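Local coordinates for mannosephosphate isomerase, putative (PDB 1ZX5), which probably catalyses the reversible isomerisation of D-mannose 6-phosphate to D-fructose 6-phosphate, as a zinc-dependent enzyme of the type 1 family, at residues E38-F42 / S43-S47; M61-L64 / F65-R69; H101-D104 / K105-E108; I243-G247 / V248-L252. All coordinates share one frame; numbering follows the deposited sequence. Where two conformers were deposited one is given.

Contact 1 (E38-F42 / S43-S47); sequences ESWEF and SAHTS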
# COMPACT_ATOMS: atom_id res chain seq x y z
N GLU A 38 -0.57 -9.68 5.98
CA GLU A 38 -1.17 -8.43 5.50
C GLU A 38 -2.23 -7.90 6.43
O GLU A 38 -2.93 -8.66 7.10
CB GLU A 38 -1.77 -8.60 4.10
CG GLU A 38 -0.90 -9.45 3.15
CD GLU A 38 -1.44 -9.53 1.73
OE1 GLU A 38 -2.28 -8.67 1.35
OE2 GLU A 38 -1.01 -10.46 1.00
N SER A 39 -2.34 -6.58 6.48
CA SER A 39 -3.48 -5.89 7.07
C SER A 39 -3.98 -4.89 6.05
O SER A 39 -3.22 -4.01 5.65
CB SER A 39 -3.08 -5.14 8.34
OG SER A 39 -4.17 -4.34 8.75
N TRP A 40 -5.25 -5.00 5.67
CA TRP A 40 -5.86 -4.15 4.66
C TRP A 40 -6.57 -3.01 5.37
O TRP A 40 -7.50 -3.23 6.16
CB TRP A 40 -6.83 -4.96 3.78
CG TRP A 40 -6.14 -5.98 2.85
CD1 TRP A 40 -4.95 -6.62 3.07
CD2 TRP A 40 -6.62 -6.46 1.58
NE1 TRP A 40 -4.66 -7.46 2.01
CE2 TRP A 40 -5.66 -7.37 1.08
CE3 TRP A 40 -7.77 -6.20 0.81
CZ2 TRP A 40 -5.81 -8.03 -0.15
CZ3 TRP A 40 -7.92 -6.85 -0.42
CH2 TRP A 40 -6.94 -7.76 -0.88
N GLU A 41 -6.11 -1.79 5.12
CA GLU A 41 -6.56 -0.62 5.85
C GLU A 41 -7.52 0.19 4.97
O GLU A 41 -7.10 0.78 3.98
CB GLU A 41 -5.36 0.24 6.26
CG GLU A 41 -4.22 -0.52 6.98
CD GLU A 41 -4.51 -0.74 8.47
OE1 GLU A 41 -5.09 0.15 9.10
OE2 GLU A 41 -4.13 -1.79 9.01
N PHE A 42 -8.79 0.22 5.35
CA PHE A 42 -9.85 0.91 4.60
C PHE A 42 -10.01 0.36 3.20
O PHE A 42 -10.21 1.10 2.24
CB PHE A 42 -9.66 2.44 4.62
CG PHE A 42 -9.65 2.99 6.01
CD1 PHE A 42 -10.83 3.03 6.76
CD2 PHE A 42 -8.45 3.39 6.61
CE1 PHE A 42 -10.83 3.51 8.08
CE2 PHE A 42 -8.44 3.88 7.91
CZ PHE A 42 -9.64 3.93 8.65
N SER A 43 -9.93 -0.97 3.10
CA SER A 43 -10.12 -1.65 1.83
C SER A 43 -11.55 -1.51 1.34
O SER A 43 -12.50 -1.85 2.05
CB SER A 43 -9.78 -3.13 1.97
OG SER A 43 -10.31 -3.86 0.87
N ALA A 44 -11.69 -0.99 0.12
CA ALA A 44 -12.94 -1.11 -0.62
C ALA A 44 -12.79 -2.14 -1.75
O ALA A 44 -13.49 -2.07 -2.76
CB ALA A 44 -13.38 0.22 -1.17
N HIS A 45 -11.88 -3.10 -1.59
CA HIS A 45 -11.73 -4.17 -2.55
C HIS A 45 -12.78 -5.25 -2.26
O HIS A 45 -12.89 -5.74 -1.14
CB HIS A 45 -10.31 -4.75 -2.50
CG HIS A 45 -9.99 -5.63 -3.67
ND1 HIS A 45 -10.39 -6.95 -3.75
CD2 HIS A 45 -9.33 -5.37 -4.83
CE1 HIS A 45 -9.98 -7.46 -4.90
NE2 HIS A 45 -9.33 -6.53 -5.56
N THR A 46 -13.56 -5.60 -3.28
CA THR A 46 -14.70 -6.52 -3.10
C THR A 46 -14.34 -7.90 -2.52
O THR A 46 -15.19 -8.53 -1.88
CB THR A 46 -15.52 -6.69 -4.40
OG1 THR A 46 -14.68 -7.25 -5.42
CG2 THR A 46 -16.04 -5.33 -4.88
N SER A 47 -13.11 -8.36 -2.70
CA SER A 47 -12.70 -9.66 -2.14
C SER A 47 -12.56 -9.59 -0.62
O SER A 47 -12.64 -10.62 0.06
CB SER A 47 -11.40 -10.16 -2.80
OG SER A 47 -10.27 -9.40 -2.38
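Between W40, on strand 36-41 of the six-stranded antiparallel sheet, and S43 the chain gives up its extended course: F42 takes a positive phi (60°), and the loop 43-47 bends back past the indole. S43 OG lies at the ring edge, near its plane, 3.5 Å from W40 CE3, while W40 CZ3 comes to 3.8 Å from H45 CB. The two rings form an offset edge-to-face pair, the edge of the six-membered ring of W40 toward the face of H45, with planes at 90°. The indole CG stands anti to the carbonyl carbon (chi1 -70°), and with the ring so placed W40 NE1 donates, close to its own plane, to E38 OE1 at 2.8 Å. The loop holds its shape through an ST turn, H45 N to S43 OG at 3.0 Å; S43 OG also bonds R48 O, and H45 NE2 is hydrogen-bonded to E114 OE1. With an alanine here, E38 OE1 would probably lose this N-H donor and the H45 ring its aromatic partner. Since R48 makes a cation-pi contact with the indole and E38 forms salt bridges with R18 and R88, W40 illustrates how a buried aromatic can be fixed in rotation by polar neighbours.

Contact 2 (M61-L64 / F65-R69); sequences MIEL and FSKHR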
# COMPACT_ATOMS: atom_id res chain seq x y z
N MSE A 61 -16.78 -0.30 3.86
CA MSE A 61 -16.14 0.74 3.03
C MSE A 61 -16.85 0.89 1.70
O MSE A 61 -16.83 1.96 1.09
CB MSE A 61 -14.68 0.41 2.71
CG MSE A 61 -13.67 0.90 3.70
SE MSE A 61 -13.72 2.84 3.93
CE MSE A 61 -13.26 3.45 2.18
N ILE A 62 -17.44 -0.20 1.24
CA ILE A 62 -18.14 -0.24 -0.04
C ILE A 62 -19.45 0.56 0.07
O ILE A 62 -19.75 1.37 -0.80
CB ILE A 62 -18.32 -1.70 -0.52
CG1 ILE A 62 -16.94 -2.25 -0.93
CG2 ILE A 62 -19.35 -1.79 -1.67
CD1 ILE A 62 -16.92 -3.70 -1.38
N GLU A 63 -20.21 0.32 1.14
CA GLU A 63 -21.40 1.11 1.42
C GLU A 63 -20.99 2.58 1.59
O GLU A 63 -21.52 3.46 0.90
CB GLU A 63 -22.14 0.60 2.66
CG GLU A 63 -23.52 1.20 2.86
CD GLU A 63 -24.27 0.59 4.04
OE1 GLU A 63 -24.39 -0.65 4.11
OE2 GLU A 63 -24.76 1.36 4.90
N LEU A 64 -20.01 2.83 2.47
CA LEU A 64 -19.56 4.20 2.72
C LEU A 64 -19.24 4.95 1.41
O LEU A 64 -19.68 6.08 1.22
CB LEU A 64 -18.35 4.23 3.67
CG LEU A 64 -17.84 5.64 4.03
CD1 LEU A 64 -18.77 6.34 5.04
CD2 LEU A 64 -16.42 5.60 4.55
N PHE A 65 -18.51 4.30 0.51
CA PHE A 65 -18.12 4.93 -0.74
C PHE A 65 -19.31 5.16 -1.70
O PHE A 65 -19.39 6.21 -2.33
CB PHE A 65 -16.99 4.15 -1.43
CG PHE A 65 -16.44 4.83 -2.65
CD1 PHE A 65 -15.64 5.96 -2.53
CD2 PHE A 65 -16.75 4.35 -3.92
CE1 PHE A 65 -15.13 6.60 -3.67
CE2 PHE A 65 -16.25 4.99 -5.06
CZ PHE A 65 -15.43 6.11 -4.93
N SER A 66 -20.24 4.21 -1.80
CA SER A 66 -21.39 4.44 -2.68
C SER A 66 -22.30 5.58 -2.17
O SER A 66 -22.88 6.31 -2.97
CB SER A 66 -22.18 3.15 -2.95
OG SER A 66 -22.73 2.61 -1.77
N LYS A 67 -22.38 5.75 -0.85
CA LYS A 67 -23.21 6.81 -0.25
C LYS A 67 -22.52 8.17 -0.12
O LYS A 67 -23.20 9.20 -0.11
CB LYS A 67 -23.73 6.39 1.12
CG LYS A 67 -24.72 5.25 1.08
CD LYS A 67 -25.21 4.88 2.47
CE LYS A 67 -26.18 3.70 2.38
NZ LYS A 67 -27.00 3.53 3.62
N HIS A 68 -21.19 8.19 -0.01
CA HIS A 68 -20.47 9.42 0.37
C HIS A 68 -19.27 9.72 -0.52
O HIS A 68 -18.36 10.47 -0.15
CB HIS A 68 -20.05 9.34 1.85
CG HIS A 68 -21.21 9.21 2.78
ND1 HIS A 68 -22.08 10.25 3.04
CD2 HIS A 68 -21.65 8.15 3.51
CE1 HIS A 68 -23.01 9.84 3.88
NE2 HIS A 68 -22.77 8.57 4.19
N ARG A 69 -19.31 9.16 -1.71
CA ARG A 69 -18.24 9.25 -2.68
C ARG A 69 -17.71 10.67 -2.94
O ARG A 69 -16.51 10.89 -2.88
CB ARG A 69 -18.73 8.60 -3.96
CG ARG A 69 -17.97 8.97 -5.16
CD ARG A 69 -18.80 8.70 -6.39
NE ARG A 69 -18.28 9.48 -7.50
CZ ARG A 69 -17.09 9.27 -8.05
NH1 ARG A 69 -16.32 8.29 -7.60
NH2 ARG A 69 -16.68 10.02 -9.05
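L64 and H68, one turn apart on helix 61-73, set their side chains at about a right angle, and L64 CD1 meets H68 CD2 at 3.7 Å. This is the i to i+4 spacing of an alpha helix, whose backbone ladder runs here from F65 N to M61 O, from S66 N to I62 O and, with a weak last rung, from H68 N to L64 O. E63 and K67 are oriented quite differently: their extended chains lie side by side and point the same way, K67 CE 3.7 Å from E63 CG. The salt bridge at their ends, K67 NZ to E63 OE2, is weak at 3.4 Å, and since E63 was modelled in two conformers it is doubtful. With CG anti to the backbone N (chi1 -174°), the F65 ring is swung along the helix to where R69 CB lies over the centre of one face, 4.1 Å above its plane; F83 meets it edge-to-face. M61, a selenomethionine, and L64 face inward, both touching L276 on strand 274-277 of the cupin-domain sheet. E63 O accepts twice, from K67 N at 3.0 Å, almost in line with the carbonyl bond, and from S66 OG at 3.1 Å.

Contact 3 (H101-D104 / K105-E108); sequences HPSD and KAAE. With EDO (1,2-ethanediol), chain D.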
# COMPACT_ATOMS: atom_id res chain seq x y z
N HIS A 101 3.22 -6.91 -11.82
CA HIS A 101 1.86 -6.41 -12.01
C HIS A 101 1.66 -5.95 -13.45
O HIS A 101 2.58 -5.39 -14.06
CB HIS A 101 1.60 -5.23 -11.08
CG HIS A 101 1.77 -5.57 -9.63
ND1 HIS A 101 1.10 -6.61 -9.02
CD2 HIS A 101 2.50 -4.97 -8.66
CE1 HIS A 101 1.44 -6.66 -7.74
NE2 HIS A 101 2.28 -5.68 -7.50
N PRO A 102 0.44 -6.15 -13.99
CA PRO A 102 0.09 -5.59 -15.30
C PRO A 102 -0.28 -4.10 -15.22
O PRO A 102 -0.73 -3.62 -14.17
CB PRO A 102 -1.14 -6.41 -15.69
CG PRO A 102 -1.81 -6.70 -14.38
CD PRO A 102 -0.69 -6.89 -13.38
N SER A 103 -0.09 -3.38 -16.32
CA SER A 103 -0.68 -2.05 -16.49
C SER A 103 -2.19 -2.17 -16.72
O SER A 103 -2.71 -3.28 -16.92
CB SER A 103 -0.04 -1.34 -17.68
OG SER A 103 -0.26 -2.09 -18.87
N ASP A 104 -2.90 -1.05 -16.70
CA ASP A 104 -4.31 -0.99 -17.09
C ASP A 104 -4.54 -1.57 -18.47
O ASP A 104 -5.48 -2.32 -18.69
CB ASP A 104 -4.81 0.47 -17.09
CG ASP A 104 -5.09 0.99 -15.69
OD1 ASP A 104 -5.12 0.18 -14.72
OD2 ASP A 104 -5.28 2.22 -15.56
N LYS A 105 -3.66 -1.21 -19.39
CA LYS A 105 -3.70 -1.66 -20.76
C LYS A 105 -3.51 -3.19 -20.86
O LYS A 105 -4.26 -3.87 -21.57
CB LYS A 105 -2.61 -0.93 -21.54
CG LYS A 105 -2.71 -0.97 -23.04
CD LYS A 105 -1.84 0.15 -23.65
CE LYS A 105 -1.84 0.13 -25.19
NZ LYS A 105 -1.30 -1.15 -25.74
N ALA A 106 -2.51 -3.71 -20.15
CA ALA A 106 -2.22 -5.15 -20.15
C ALA A 106 -3.34 -5.94 -19.47
O ALA A 106 -3.73 -6.98 -19.98
CB ALA A 106 -0.88 -5.43 -19.48
N ALA A 107 -3.85 -5.44 -18.35
CA ALA A 107 -4.93 -6.11 -17.62
C ALA A 107 -6.19 -6.22 -18.50
O ALA A 107 -6.86 -7.27 -18.54
CB ALA A 107 -5.23 -5.39 -16.31
N GLU A 108 -6.49 -5.14 -19.23
CA GLU A 108 -7.61 -5.07 -20.15
C GLU A 108 -7.45 -6.06 -21.32
O GLU A 108 -8.40 -6.75 -21.71
CB GLU A 108 -7.79 -3.63 -20.66
CG GLU A 108 -8.79 -3.49 -21.80
CD GLU A 108 -8.92 -2.04 -22.27
OE1 GLU A 108 -8.78 -1.79 -23.48
OE2 GLU A 108 -9.15 -1.16 -21.41
C1 EDO D . -1.75 2.17 -13.56
O1 EDO D . -2.79 1.62 -12.75
C2 EDO D . -1.19 1.05 -14.42
O2 EDO D . -1.27 1.43 -15.80
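Before P102 packs against A106, the chain passes through H101, whose ND1 is hydrogen-bonded to L192 O and whose ring meets that of H176. P102 then lays two of its ring carbons against the coming helix. Its CB lies 3.9 Å from A106 CB, and its CG 4.1 Å from A107 CB, so two successive methyl groups of the helix border one pyrrolidine. V207 of helix 201-207 touches both P102 and A106, which makes this a small apolar joint between two helices.

S103 follows as the N-cap of helix 104-109. S103 OG sits between the backbone N and the carbonyl carbon (chi1 60°), a setting that carries it forward to accept from A106 N at 3.1 Å with an N-H...O angle of 161°. This is the usual task of a capping serine, while S103 O takes A107 N at 2.8 Å as the first ordinary rung of the helix. A valine in its place would be likely to leave A106 N without its hydroxyl acceptor and the first turn less firmly closed.

D104 begins the helix proper, and D104 O receives E108 N at 3.0 Å. Its own N-H points almost straight (173°) at O2 of a bound 1,2-ethanediol, probably from the crystallisation liquor, 3.1 Å from D104 N. The stronger partner of the carboxylate is G116 N, bonded to D104 OD1; the other ethanediol oxygen, O1, makes a weak bond to D104 OD1 at 3.4 Å.

Contact 4 (I243-G247 / V248-L252); sequences IKTGG and VMNIL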
# COMPACT_ATOMS: atom_id res chain seq x y z
N ILE A 243 -2.19 19.74 9.73
CA ILE A 243 -2.12 18.96 8.50
C ILE A 243 -3.27 19.35 7.58
O ILE A 243 -4.41 19.47 8.02
CB ILE A 243 -2.12 17.43 8.83
CG1 ILE A 243 -0.85 17.07 9.61
CG2 ILE A 243 -2.25 16.58 7.54
CD1 ILE A 243 -0.67 15.59 9.83
N LYS A 244 -2.95 19.57 6.30
CA LYS A 244 -3.95 19.89 5.27
C LYS A 244 -4.24 18.66 4.42
O LYS A 244 -3.31 17.99 3.99
CB LYS A 244 -3.45 21.00 4.33
CG LYS A 244 -2.83 22.20 5.01
CD LYS A 244 -3.89 23.03 5.66
CE LYS A 244 -3.43 24.46 5.86
NZ LYS A 244 -4.58 25.31 6.29
N THR A 245 -5.51 18.38 4.17
CA THR A 245 -5.88 17.29 3.27
C THR A 245 -5.61 17.61 1.80
O THR A 245 -5.34 16.70 1.00
CB THR A 245 -7.37 16.89 3.42
OG1 THR A 245 -8.20 18.03 3.14
CG2 THR A 245 -7.67 16.36 4.82
N GLY A 246 -5.68 18.89 1.45
CA GLY A 246 -5.66 19.34 0.05
C GLY A 246 -7.03 19.22 -0.61
O GLY A 246 -7.13 19.29 -1.83
N GLY A 247 -8.08 19.01 0.19
CA GLY A 247 -9.44 18.88 -0.35
C GLY A 247 -9.65 17.58 -1.12
O GLY A 247 -10.53 17.49 -1.96
N VAL A 248 -8.82 16.58 -0.82
CA VAL A 248 -9.00 15.21 -1.30
C VAL A 248 -9.01 14.24 -0.12
O VAL A 248 -8.58 14.60 0.99
CB VAL A 248 -7.87 14.78 -2.30
CG1 VAL A 248 -7.85 15.70 -3.54
CG2 VAL A 248 -6.51 14.76 -1.61
N MSE A 249 -9.49 13.02 -0.34
CA MSE A 249 -9.41 11.96 0.65
C MSE A 249 -7.97 11.72 1.11
O MSE A 249 -7.05 11.64 0.29
CB MSE A 249 -9.98 10.67 0.07
CG MSE A 249 -10.38 9.63 1.10
SE MSE A 249 -10.81 7.88 0.22
CE MSE A 249 -8.96 7.31 -0.22
N ASN A 250 -7.79 11.62 2.43
CA ASN A 250 -6.52 11.22 3.03
C ASN A 250 -6.73 9.98 3.91
O ASN A 250 -7.85 9.73 4.41
CB ASN A 250 -5.92 12.35 3.89
CG ASN A 250 -5.33 13.50 3.07
OD1 ASN A 250 -5.79 13.84 1.97
ND2 ASN A 250 -4.31 14.12 3.61
N ILE A 251 -5.66 9.22 4.10
CA ILE A 251 -5.59 8.17 5.10
C ILE A 251 -4.32 8.43 5.90
O ILE A 251 -3.27 8.73 5.33
CB ILE A 251 -5.61 6.73 4.48
CG1 ILE A 251 -7.01 6.39 3.94
CG2 ILE A 251 -5.16 5.66 5.51
CD1 ILE A 251 -7.08 5.12 3.07
N LEU A 252 -4.42 8.35 7.22
CA LEU A 252 -3.28 8.54 8.10
C LEU A 252 -2.90 7.20 8.69
O LEU A 252 -3.77 6.45 9.13
CB LEU A 252 -3.64 9.49 9.26
CG LEU A 252 -4.23 10.86 8.92
CD1 LEU A 252 -4.69 11.57 10.22
CD2 LEU A 252 -3.23 11.73 8.14
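T245 and V248 meet across the turn that joins strand 240-244 to strand 250-256, and van der Waals contact makes up a good part of what passes between the two halves. One branch of V248 does the touching, CG2 coming to 3.5 Å from T245 O. Conversely, T245 CB approaches V248 O at 3.6 Å. The side chains of T245 and N250 cross obliquely, with T245 CG2 4.1 Å from N250 CG.

The clear hydrogen bond of the turn stays on the first segment. G247 N donates to T245 OG1 at 3.1 Å, two residues back, which defines an ST turn. T245 OG1 lies between the backbone N and the carbonyl carbon (chi1 59°), a position that turns it toward this N-H; the hydroxyl is also bonded to T281 O, its strongest partner, and shares its one proton with D282 O, so a single buried oxygen links the turn to the residues just before strand 283-288.

The backbone shape comes from two glycines in succession, G246 and G247, both at positive phi (81° and 70°), a region that glycine enters more readily than other residues. Their bend carries the chain out of one sheet of the cupin domain and into the other: strand 240-244 pairs with 283-288, whereas 250-256 runs between 291-298 and 274-277. I243 and L252 both touch F284.

Other contacts reach residues far off in the sequence: R75 NH2 bonds G246 O and the R75 backbone that of G247, V248 touches A76, and the selenomethionine M249 packs on F83. M249 also touches L276 on strand 274-277.

Followed from the N terminus, the four contacts come in series, each closing before the next opens, so none nests in or crosses another. Contact 1 turns the chain out of strand 36-41 into the loop before strand 51-54; contact 2 is the start of helix 61-73, and the two touch, M61 CB lying 3.2 Å from S43 O. Contact 3 forms the entry to helix 104-109 and stands apart, its nearest atoms about 10 Å from contact 1. Contact 4 closes the turn between strands 240-244 and 250-256. Though distant in sequence, it meets contact 1 where I251 CD1 packs on F42 CB at 4.0 Å, a seam between the catalytic and cupin regions.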